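Local coordinates for acetyltransferase, GNAT family (Enterococcus faecalis, PDB 1U6M), which probably transfers an acyl group, most likely acetyl from acetyl-CoA, to an acceptor that is not known, as a member of the GNAT family, at residues A[39-53]-A[82-96]. Sequence-based numbering, arbitrary orientation.
Sequences MIDLLAEATAYPTYR and IIDEPLREVFKKHGL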
ATOM      1  N   MET A  39       6.236 -12.996  11.327  1.00 31.14           N
ATOM      2  CA  MET A  39       5.889 -11.707  10.747  1.00 30.70           C
ATOM      3  C   MET A  39       4.653 -11.819   9.818  1.00 29.38           C
ATOM      4  O   MET A  39       3.768 -10.982   9.885  1.00 29.12           O
ATOM      5  CB  MET A  39       7.065 -10.962  10.085  1.00 29.98           C
ATOM      6  CG  MET A  39       6.747  -9.433   9.800  1.00 31.80           C
ATOM      7  SD  MET A  39       6.571  -8.273  11.258  1.00 32.88           S
ATOM      8  CE  MET A  39       8.188  -8.550  11.792  1.00 34.88           C
ATOM      9  N   ILE A  40       4.581 -12.873   9.006  1.00 28.71           N
ATOM     10  CA  ILE A  40       3.455 -13.098   8.108  1.00 28.19           C
ATOM     11  C   ILE A  40       2.185 -13.276   8.928  1.00 27.75           C
ATOM     12  O   ILE A  40       1.180 -12.603   8.638  1.00 28.20           O
ATOM     13  CB  ILE A  40       3.768 -14.235   7.101  1.00 28.42           C
ATOM     14  CG1 ILE A  40       4.839 -13.736   6.117  1.00 30.65           C
ATOM     15  CG2 ILE A  40       2.511 -14.722   6.379  1.00 27.95           C
ATOM     16  CD1 ILE A  40       5.319 -14.755   5.082  1.00 30.23           C
ATOM     17  N   ASP A  41       2.224 -14.086   9.987  1.00 27.04           N
ATOM     18  CA  ASP A  41       1.060 -14.255  10.873  1.00 28.21           C
ATOM     19  C   ASP A  41       0.560 -12.962  11.546  1.00 26.70           C
ATOM     20  O   ASP A  41      -0.638 -12.729  11.682  1.00 27.07           O
ATOM     21  CB  ASP A  41       1.349 -15.344  11.944  1.00 30.60           C
ATOM     22  CG  ASP A  41       1.305 -16.811  11.347  1.00 38.12           C
ATOM     23  OD1 ASP A  41       2.082 -17.139  10.423  1.00 45.60           O
ATOM     24  OD2 ASP A  41       0.496 -17.650  11.783  1.00 44.30           O
ATOM     25  N   LEU A  42       1.492 -12.102  11.940  1.00 24.59           N
ATOM     26  CA  LEU A  42       1.187 -10.861  12.619  1.00 22.67           C
ATOM     27  C   LEU A  42       0.513  -9.902  11.624  1.00 21.19           C
ATOM     28  O   LEU A  42      -0.544  -9.373  11.902  1.00 19.83           O
ATOM     29  CB  LEU A  42       2.505 -10.254  13.148  1.00 21.77           C
ATOM     30  CG  LEU A  42       3.175 -10.957  14.357  1.00 22.22           C
ATOM     31  CD1 LEU A  42       4.631 -10.398  14.643  1.00 22.17           C
ATOM     32  CD2 LEU A  42       2.325 -10.916  15.643  1.00 18.93           C
ATOM     33  N   LEU A  43       1.165  -9.664  10.487  1.00 20.94           N
ATOM     34  CA  LEU A  43       0.590  -8.926   9.366  1.00 21.28           C
ATOM     35  C   LEU A  43      -0.800  -9.416   9.012  1.00 21.55           C
ATOM     36  O   LEU A  43      -1.726  -8.585   8.942  1.00 22.77           O
ATOM     37  CB  LEU A  43       1.530  -9.026   8.148  1.00 21.09           C
ATOM     38  CG  LEU A  43       2.863  -8.299   8.329  1.00 20.68           C
ATOM     39  CD1 LEU A  43       3.931  -8.657   7.222  1.00 15.57           C
ATOM     40  CD2 LEU A  43       2.614  -6.726   8.435  1.00 20.53           C
ATOM     41  N   ALA A  44      -0.982 -10.747   8.850  1.00 22.12           N
ATOM     42  CA  ALA A  44      -2.314 -11.326   8.441  1.00 22.47           C
ATOM     43  C   ALA A  44      -3.359 -11.026   9.431  1.00 23.83           C
ATOM     44  O   ALA A  44      -4.497 -10.637   9.074  1.00 25.55           O
ATOM     45  CB  ALA A  44      -2.259 -12.804   8.218  1.00 21.67           C
ATOM     46  N   GLU A  45      -3.004 -11.167  10.696  1.00 24.29           N
ATOM     47  CA  GLU A  45      -3.937 -10.784  11.741  1.00 25.23           C
ATOM     48  C   GLU A  45      -4.283  -9.289  11.684  1.00 23.62           C
ATOM     49  O   GLU A  45      -5.426  -8.943  11.885  1.00 24.04           O
ATOM     50  CB  GLU A  45      -3.379 -11.193  13.122  1.00 26.13           C
ATOM     51  CG  GLU A  45      -4.347 -10.936  14.283  1.00 27.92           C
ATOM     52  CD  GLU A  45      -3.810 -11.410  15.659  1.00 27.90           C
ATOM     53  OE1 GLU A  45      -4.390 -10.934  16.687  1.00 27.32           O
ATOM     54  OE2 GLU A  45      -2.825 -12.238  15.686  1.00 30.10           O
ATOM     55  N   ALA A  46      -3.329  -8.393  11.394  1.00 22.45           N
ATOM     56  CA  ALA A  46      -3.648  -6.925  11.374  1.00 21.66           C
ATOM     57  C   ALA A  46      -4.608  -6.526  10.168  1.00 21.53           C
ATOM     58  O   ALA A  46      -5.421  -5.608  10.228  1.00 20.72           O
ATOM     59  CB  ALA A  46      -2.342  -6.090  11.369  1.00 19.22           C
ATOM     60  N   THR A  47      -4.430  -7.243   9.068  1.00 22.09           N
ATOM     61  CA  THR A  47      -5.277  -7.268   7.859  1.00 22.86           C
ATOM     62  C   THR A  47      -6.806  -7.328   8.113  1.00 24.16           C
ATOM     63  O   THR A  47      -7.604  -6.779   7.318  1.00 24.65           O
ATOM     64  CB  THR A  47      -4.751  -8.463   7.043  1.00 22.42           C
ATOM     65  OG1 THR A  47      -3.862  -7.979   6.039  1.00 21.73           O
ATOM     66  CG2 THR A  47      -5.764  -9.318   6.538  1.00 20.67           C
ATOM     67  N   ALA A  48      -7.190  -7.956   9.225  1.00 24.38           N
ATOM     68  CA  ALA A  48      -8.585  -8.123   9.589  1.00 25.32           C
ATOM     69  C   ALA A  48      -9.169  -6.850  10.171  1.00 26.78           C
ATOM     70  O   ALA A  48     -10.366  -6.711  10.183  1.00 29.04           O
ATOM     71  CB  ALA A  48      -8.778  -9.319  10.545  1.00 23.70           C
ATOM     72  N   TYR A  49      -8.346  -5.889  10.595  1.00 27.68           N
ATOM     73  CA  TYR A  49      -8.835  -4.573  11.099  1.00 27.57           C
ATOM     74  C   TYR A  49      -9.207  -3.620   9.963  1.00 28.20           C
ATOM     75  O   TYR A  49      -8.382  -3.328   9.107  1.00 27.87           O
ATOM     76  CB  TYR A  49      -7.750  -3.893  11.925  1.00 27.24           C
ATOM     77  CG  TYR A  49      -7.413  -4.592  13.238  1.00 26.43           C
ATOM     78  CD1 TYR A  49      -6.750  -5.817  13.248  1.00 24.03           C
ATOM     79  CD2 TYR A  49      -7.740  -3.995  14.479  1.00 27.63           C
ATOM     80  CE1 TYR A  49      -6.451  -6.462  14.435  1.00 27.03           C
ATOM     81  CE2 TYR A  49      -7.422  -4.636  15.730  1.00 25.95           C
ATOM     82  CZ  TYR A  49      -6.785  -5.846  15.675  1.00 27.84           C
ATOM     83  OH  TYR A  49      -6.479  -6.489  16.826  1.00 29.97           O
ATOM     84  N   PRO A  50     -10.453  -3.108   9.970  1.00 29.20           N
ATOM     85  CA  PRO A  50     -11.017  -2.189   8.959  1.00 27.92           C
ATOM     86  C   PRO A  50     -10.141  -0.985   8.600  1.00 27.19           C
ATOM     87  O   PRO A  50     -10.051  -0.595   7.387  1.00 25.63           O
ATOM     88  CB  PRO A  50     -12.292  -1.699   9.651  1.00 28.50           C
ATOM     89  CG  PRO A  50     -12.763  -2.959  10.421  1.00 28.87           C
ATOM     90  CD  PRO A  50     -11.448  -3.417  11.038  1.00 29.43           C
ATOM     91  N   THR A  51      -9.505  -0.434   9.647  1.00 25.85           N
ATOM     92  CA  THR A  51      -8.670   0.773   9.594  1.00 24.93           C
ATOM     93  C   THR A  51      -7.168   0.520   9.367  1.00 23.34           C
ATOM     94  O   THR A  51      -6.399   1.470   9.148  1.00 24.45           O
ATOM     95  CB  THR A  51      -8.801   1.648  10.884  1.00 25.50           C
ATOM     96  OG1 THR A  51      -8.174   1.000  11.978  1.00 27.35           O
ATOM     97  CG2 THR A  51     -10.275   1.922  11.286  1.00 27.62           C
ATOM     98  N   TYR A  52      -6.726  -0.726   9.398  1.00 20.59           N
ATOM     99  CA  TYR A  52      -5.294  -0.992   9.182  1.00 18.95           C
ATOM    100  C   TYR A  52      -4.825  -0.539   7.772  1.00 18.82           C
ATOM    101  O   TYR A  52      -5.583  -0.656   6.787  1.00 18.43           O
ATOM    102  CB  TYR A  52      -4.976  -2.475   9.436  1.00 17.74           C
ATOM    103  CG  TYR A  52      -3.513  -2.793   9.274  1.00 17.40           C
ATOM    104  CD1 TYR A  52      -2.542  -2.033   9.966  1.00 15.91           C
ATOM    105  CD2 TYR A  52      -3.082  -3.872   8.461  1.00 16.63           C
ATOM    106  CE1 TYR A  52      -1.183  -2.278   9.798  1.00 14.39           C
ATOM    107  CE2 TYR A  52      -1.689  -4.134   8.299  1.00 17.37           C
ATOM    108  CZ  TYR A  52      -0.762  -3.320   8.993  1.00 16.59           C
ATOM    109  OH  TYR A  52       0.599  -3.537   8.869  1.00 18.47           O
ATOM    110  N   ARG A  53      -3.601  -0.008   7.701  1.00 18.29           N
ATOM    111  CA  ARG A  53      -2.911   0.309   6.454  1.00 18.01           C
ATOM    112  C   ARG A  53      -3.191  -0.723   5.334  1.00 18.36           C
ATOM    113  O   ARG A  53      -3.567  -0.366   4.208  1.00 17.56           O
ATOM    114  CB  ARG A  53      -1.424   0.408   6.704  1.00 17.07           C
ATOM    115  CG  ARG A  53      -0.653   0.904   5.471  1.00 19.18           C
ATOM    116  CD  ARG A  53       0.861   0.905   5.779  1.00 20.93           C
ATOM    117  NE  ARG A  53       1.210   1.960   6.748  1.00 19.71           N
ATOM    118  CZ  ARG A  53       1.599   3.195   6.393  1.00 21.90           C
ATOM    119  NH1 ARG A  53       1.691   3.549   5.120  1.00 19.81           N
ATOM    120  NH2 ARG A  53       1.884   4.101   7.314  1.00 23.36           N
ATOM    121  N   ILE A  82      -3.878   7.116  11.715  1.00 26.38           N
ATOM    122  CA  ILE A  82      -4.498   6.019  12.426  1.00 26.49           C
ATOM    123  C   ILE A  82      -4.230   4.606  11.847  1.00 26.98           C
ATOM    124  O   ILE A  82      -4.705   3.605  12.437  1.00 27.66           O
ATOM    125  CB  ILE A  82      -6.043   6.254  12.687  1.00 26.59           C
ATOM    126  CG1 ILE A  82      -6.859   6.459  11.394  1.00 28.58           C
ATOM    127  CG2 ILE A  82      -6.247   7.461  13.538  1.00 25.57           C
ATOM    128  CD1 ILE A  82      -7.665   5.211  10.943  1.00 29.72           C
ATOM    129  N   ILE A  83      -3.469   4.509  10.735  1.00 25.97           N
ATOM    130  CA  ILE A  83      -3.427   3.268   9.918  1.00 24.52           C
ATOM    131  C   ILE A  83      -2.540   2.119  10.469  1.00 24.57           C
ATOM    132  O   ILE A  83      -2.783   0.929  10.222  1.00 22.95           O
ATOM    133  CB  ILE A  83      -3.118   3.566   8.373  1.00 24.40           C
ATOM    134  CG1 ILE A  83      -1.857   4.423   8.227  1.00 21.04           C
ATOM    135  CG2 ILE A  83      -4.426   4.090   7.634  1.00 23.04           C
ATOM    136  CD1 ILE A  83      -1.422   4.671   6.809  1.00 21.14           C
ATOM    137  N   ASP A  84      -1.537   2.497  11.242  1.00 25.95           N
ATOM    138  CA  ASP A  84      -0.571   1.552  11.841  1.00 27.18           C
ATOM    139  C   ASP A  84      -0.923   1.040  13.221  1.00 28.46           C
ATOM    140  O   ASP A  84      -0.337   0.028  13.666  1.00 28.49           O
ATOM    141  CB  ASP A  84       0.829   2.135  11.845  1.00 26.78           C
ATOM    142  CG  ASP A  84       1.423   2.256  10.410  1.00 29.04           C
ATOM    143  OD1 ASP A  84       1.214   1.346   9.546  1.00 28.40           O
ATOM    144  OD2 ASP A  84       2.108   3.269  10.160  1.00 31.03           O
ATOM    145  N   GLU A  85      -1.899   1.703  13.865  1.00 29.85           N
ATOM    146  CA  GLU A  85      -2.399   1.313  15.192  1.00 32.19           C
ATOM    147  C   GLU A  85      -2.775  -0.159  15.284  1.00 29.70           C
ATOM    148  O   GLU A  85      -2.319  -0.805  16.202  1.00 30.44           O
ATOM    149  CB  GLU A  85      -3.606   2.144  15.706  1.00 32.30           C
ATOM    150  CG  GLU A  85      -3.419   3.656  15.768  1.00 36.83           C
ATOM    151  CD  GLU A  85      -4.628   4.383  16.405  1.00 37.37           C
ATOM    152  OE1 GLU A  85      -5.630   3.714  16.770  1.00 45.72           O
ATOM    153  OE2 GLU A  85      -4.577   5.602  16.571  1.00 39.63           O
ATOM    154  N   PRO A  86      -3.647  -0.671  14.374  1.00 28.39           N
ATOM    155  CA  PRO A  86      -3.951  -2.116  14.399  1.00 26.87           C
ATOM    156  C   PRO A  86      -2.746  -3.076  14.514  1.00 26.04           C
ATOM    157  O   PRO A  86      -2.843  -4.059  15.275  1.00 25.30           O
ATOM    158  CB  PRO A  86      -4.751  -2.311  13.105  1.00 26.18           C
ATOM    159  CG  PRO A  86      -5.537  -0.993  13.004  1.00 24.86           C
ATOM    160  CD  PRO A  86      -4.470   0.015  13.341  1.00 27.25           C
ATOM    161  N   LEU A  87      -1.647  -2.802  13.795  1.00 24.63           N
ATOM    162  CA  LEU A  87      -0.449  -3.674  13.882  1.00 24.40           C
ATOM    163  C   LEU A  87       0.203  -3.575  15.286  1.00 24.53           C
ATOM    164  O   LEU A  87       0.675  -4.568  15.807  1.00 24.80           O
ATOM    165  CB  LEU A  87       0.630  -3.331  12.834  1.00 22.78           C
ATOM    166  CG  LEU A  87       1.458  -4.452  12.188  1.00 21.27           C
ATOM    167  CD1 LEU A  87       2.940  -4.104  11.683  1.00 14.13           C
ATOM    168  CD2 LEU A  87       1.355  -5.878  12.815  1.00 18.40           C
ATOM    169  N   ARG A  88       0.256  -2.377  15.861  1.00 24.33           N
ATOM    170  CA  ARG A  88       0.727  -2.190  17.257  1.00 24.93           C
ATOM    171  C   ARG A  88      -0.129  -2.959  18.295  1.00 25.42           C
ATOM    172  O   ARG A  88       0.408  -3.544  19.208  1.00 25.50           O
ATOM    173  CB  ARG A  88       0.780  -0.706  17.584  1.00 24.20           C
ATOM    174  CG  ARG A  88       1.661   0.079  16.558  1.00 23.98           C
ATOM    175  CD  ARG A  88       2.126   1.412  17.075  1.00 20.36           C
ATOM    176  NE  ARG A  88       2.840   2.154  16.055  1.00 19.67           N
ATOM    177  CZ  ARG A  88       4.108   1.951  15.747  1.00 16.97           C
ATOM    178  NH1 ARG A  88       4.806   1.038  16.406  1.00 15.41           N
ATOM    179  NH2 ARG A  88       4.677   2.664  14.789  1.00 14.56           N
ATOM    180  N   GLU A  89      -1.440  -2.988  18.100  1.00 26.23           N
ATOM    181  CA  GLU A  89      -2.368  -3.750  18.895  1.00 28.93           C
ATOM    182  C   GLU A  89      -2.127  -5.243  18.811  1.00 26.89           C
ATOM    183  O   GLU A  89      -2.154  -5.928  19.828  1.00 28.05           O
ATOM    184  CB  GLU A  89      -3.808  -3.485  18.438  1.00 29.63           C
ATOM    185  CG  GLU A  89      -4.445  -2.180  18.915  1.00 33.47           C
ATOM    186  CD  GLU A  89      -5.943  -2.101  18.491  1.00 36.75           C
ATOM    187  OE1 GLU A  89      -6.752  -3.043  18.909  1.00 43.25           O
ATOM    188  OE2 GLU A  89      -6.273  -1.126  17.704  1.00 42.24           O
ATOM    189  N   VAL A  90      -1.928  -5.747  17.595  1.00 25.19           N
ATOM    190  CA  VAL A  90      -1.582  -7.137  17.326  1.00 22.23           C
ATOM    191  C   VAL A  90      -0.243  -7.488  17.985  1.00 22.79           C
ATOM    192  O   VAL A  90      -0.154  -8.536  18.629  1.00 23.74           O
ATOM    193  CB  VAL A  90      -1.566  -7.440  15.765  1.00 21.55           C
ATOM    194  CG1 VAL A  90      -0.831  -8.694  15.427  1.00 15.83           C
ATOM    195  CG2 VAL A  90      -2.970  -7.352  15.166  1.00 19.86           C
ATOM    196  N   PHE A  91       0.799  -6.680  17.797  1.00 21.90           N
ATOM    197  CA  PHE A  91       2.058  -6.821  18.596  1.00 23.68           C
ATOM    198  C   PHE A  91       1.852  -6.919  20.117  1.00 25.29           C
ATOM    199  O   PHE A  91       2.347  -7.836  20.748  1.00 26.67           O
ATOM    200  CB  PHE A  91       3.054  -5.682  18.314  1.00 22.91           C
ATOM    201  CG  PHE A  91       3.913  -5.919  17.118  1.00 21.24           C
ATOM    202  CD1 PHE A  91       3.344  -6.265  15.888  1.00 21.22           C
ATOM    203  CD2 PHE A  91       5.282  -5.839  17.220  1.00 21.17           C
ATOM    204  CE1 PHE A  91       4.129  -6.518  14.772  1.00 23.28           C
ATOM    205  CE2 PHE A  91       6.099  -6.094  16.107  1.00 23.40           C
ATOM    206  CZ  PHE A  91       5.495  -6.423  14.863  1.00 23.98           C
ATOM    207  N   LYS A  92       1.121  -5.995  20.710  1.00 27.24           N
ATOM    208  CA  LYS A  92       0.837  -6.067  22.162  1.00 29.33           C
ATOM    209  C   LYS A  92       0.136  -7.378  22.622  1.00 29.87           C
ATOM    210  O   LYS A  92       0.564  -8.019  23.560  1.00 30.29           O
ATOM    211  CB  LYS A  92       0.054  -4.842  22.589  1.00 30.23           C
ATOM    212  CG  LYS A  92      -0.497  -4.893  24.007  1.00 36.23           C
ATOM    213  CD  LYS A  92      -0.382  -3.519  24.633  1.00 44.10           C
ATOM    214  CE  LYS A  92      -1.386  -3.335  25.775  1.00 48.89           C
ATOM    215  NZ  LYS A  92      -1.402  -1.871  26.062  1.00 52.75           N
ATOM    216  N   LYS A  93      -0.921  -7.779  21.920  1.00 30.12           N
ATOM    217  CA  LYS A  93      -1.537  -9.089  22.057  1.00 29.65           C
ATOM    218  C   LYS A  93      -0.574 -10.284  22.066  1.00 28.50           C
ATOM    219  O   LYS A  93      -0.831 -11.256  22.768  1.00 29.54           O
ATOM    220  CB  LYS A  93      -2.560  -9.296  20.932  1.00 30.17           C
ATOM    221  CG  LYS A  93      -3.837  -8.601  21.172  1.00 32.17           C
ATOM    222  CD  LYS A  93      -4.880  -9.198  20.278  1.00 38.75           C
ATOM    223  CE  LYS A  93      -6.111  -8.337  20.368  1.00 43.24           C
ATOM    224  NZ  LYS A  93      -7.132  -8.811  19.399  1.00 46.15           N
ATOM    225  N   HIS A  94       0.497 -10.206  21.285  1.00 26.68           N
ATOM    226  CA  HIS A  94       1.496 -11.275  21.123  1.00 26.11           C
ATOM    227  C   HIS A  94       2.791 -11.093  21.935  1.00 24.92           C
ATOM    228  O   HIS A  94       3.794 -11.769  21.663  1.00 23.39           O
ATOM    229  CB  HIS A  94       1.815 -11.457  19.617  1.00 26.53           C
ATOM    230  CG  HIS A  94       0.642 -12.023  18.880  1.00 29.57           C
ATOM    231  ND1 HIS A  94       0.476 -13.380  18.684  1.00 31.34           N
ATOM    232  CD2 HIS A  94      -0.504 -11.436  18.452  1.00 29.11           C
ATOM    233  CE1 HIS A  94      -0.704 -13.594  18.128  1.00 30.29           C
ATOM    234  NE2 HIS A  94      -1.308 -12.431  17.964  1.00 30.18           N
ATOM    235  N   GLY A  95       2.752 -10.172  22.912  1.00 24.14           N
ATOM    236  CA  GLY A  95       3.878  -9.928  23.815  1.00 22.82           C
ATOM    237  C   GLY A  95       5.047  -9.194  23.247  1.00 22.79           C
ATOM    238  O   GLY A  95       6.103  -9.250  23.800  1.00 23.45           O
ATOM    239  N   LEU A  96       4.902  -8.534  22.102  1.00 24.05           N
ATOM    240  CA  LEU A  96       6.018  -7.777  21.541  1.00 24.27           C
ATOM    241  C   LEU A  96       5.892  -6.267  21.876  1.00 24.74           C
ATOM    242  O   LEU A  96       4.794  -5.786  22.179  1.00 25.34           O
ATOM    243  CB  LEU A  96       6.111  -7.980  20.052  1.00 24.05           C
ATOM    244  CG  LEU A  96       6.480  -9.215  19.227  1.00 27.09           C
ATOM    245  CD1 LEU A  96       7.546 -10.158  19.741  1.00 25.23           C
ATOM    246  CD2 LEU A  96       5.274  -9.964  18.812  1.00 32.16           C
TER
HETATM  247  O   HOH W   1      -6.417  -9.458  16.728  1.00 37.49           O
HETATM  248  O   HOH W   2      -6.931   2.609  13.434  1.00 38.56           O
HETATM  249  O   HOH W   3       2.084  -1.201   9.141  1.00 29.02           O
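With CG anti to the backbone N and a bend at chi3 (-70°), Arg53 turns the side of its guanidinium to Asp84, while Ile83, its CG1 between backbone N and carbonyl carbon (chi1 53°), sets CD1 over the centre of one guanidinium face. The salt bridge is side-on: Arg53 NE meets Asp84 OD1 at 2.9 Å, almost straight, and Arg53 NH2 meets Asp84 OD2 at 3.0 Å, both on syn sides of the carboxylate. Arg53 NH1 goes on to a salt bridge with Asp116 of strand 112-120, so the guanidinium is held at three nitrogens, and Arg53 N bonds Ile83 O (2.8 Å). This ties the residue after the type I turn Tyr49-Tyr52 to Ile83 and Asp84, which lead into helix 85-93. In this GNAT fold helix 36-47 precedes strand 59-64, and helix 85-93 lies in the connection between strands 67-76 and 112-120; here the two pack together, the axes of 39-47 and 85-93 crossing steeply, directions 126° apart and closest approach 8.9 Å. Ala46 lies where the two helices come nearest, its CB against Leu87 CD2 and Val90 CG2. Pro86 CB presses on Tyr49 CG (3.5 Å) and on another side meets Tyr52 CB. The Tyr52 hydroxyl lies by Leu87 CG, and a water links it to Asp84 OD1. Towards the C-terminal end of helix 85-93, Leu42 splits its branches, CD1 against Phe91 CE1 and CD2 over the His94 ring face. His94 NE2 donates to Glu45 OE2 (2.7 Å), a bent bond tilted out of the ring plane, and one water joins Glu45 OE1, Tyr49 OH and Lys93 NZ.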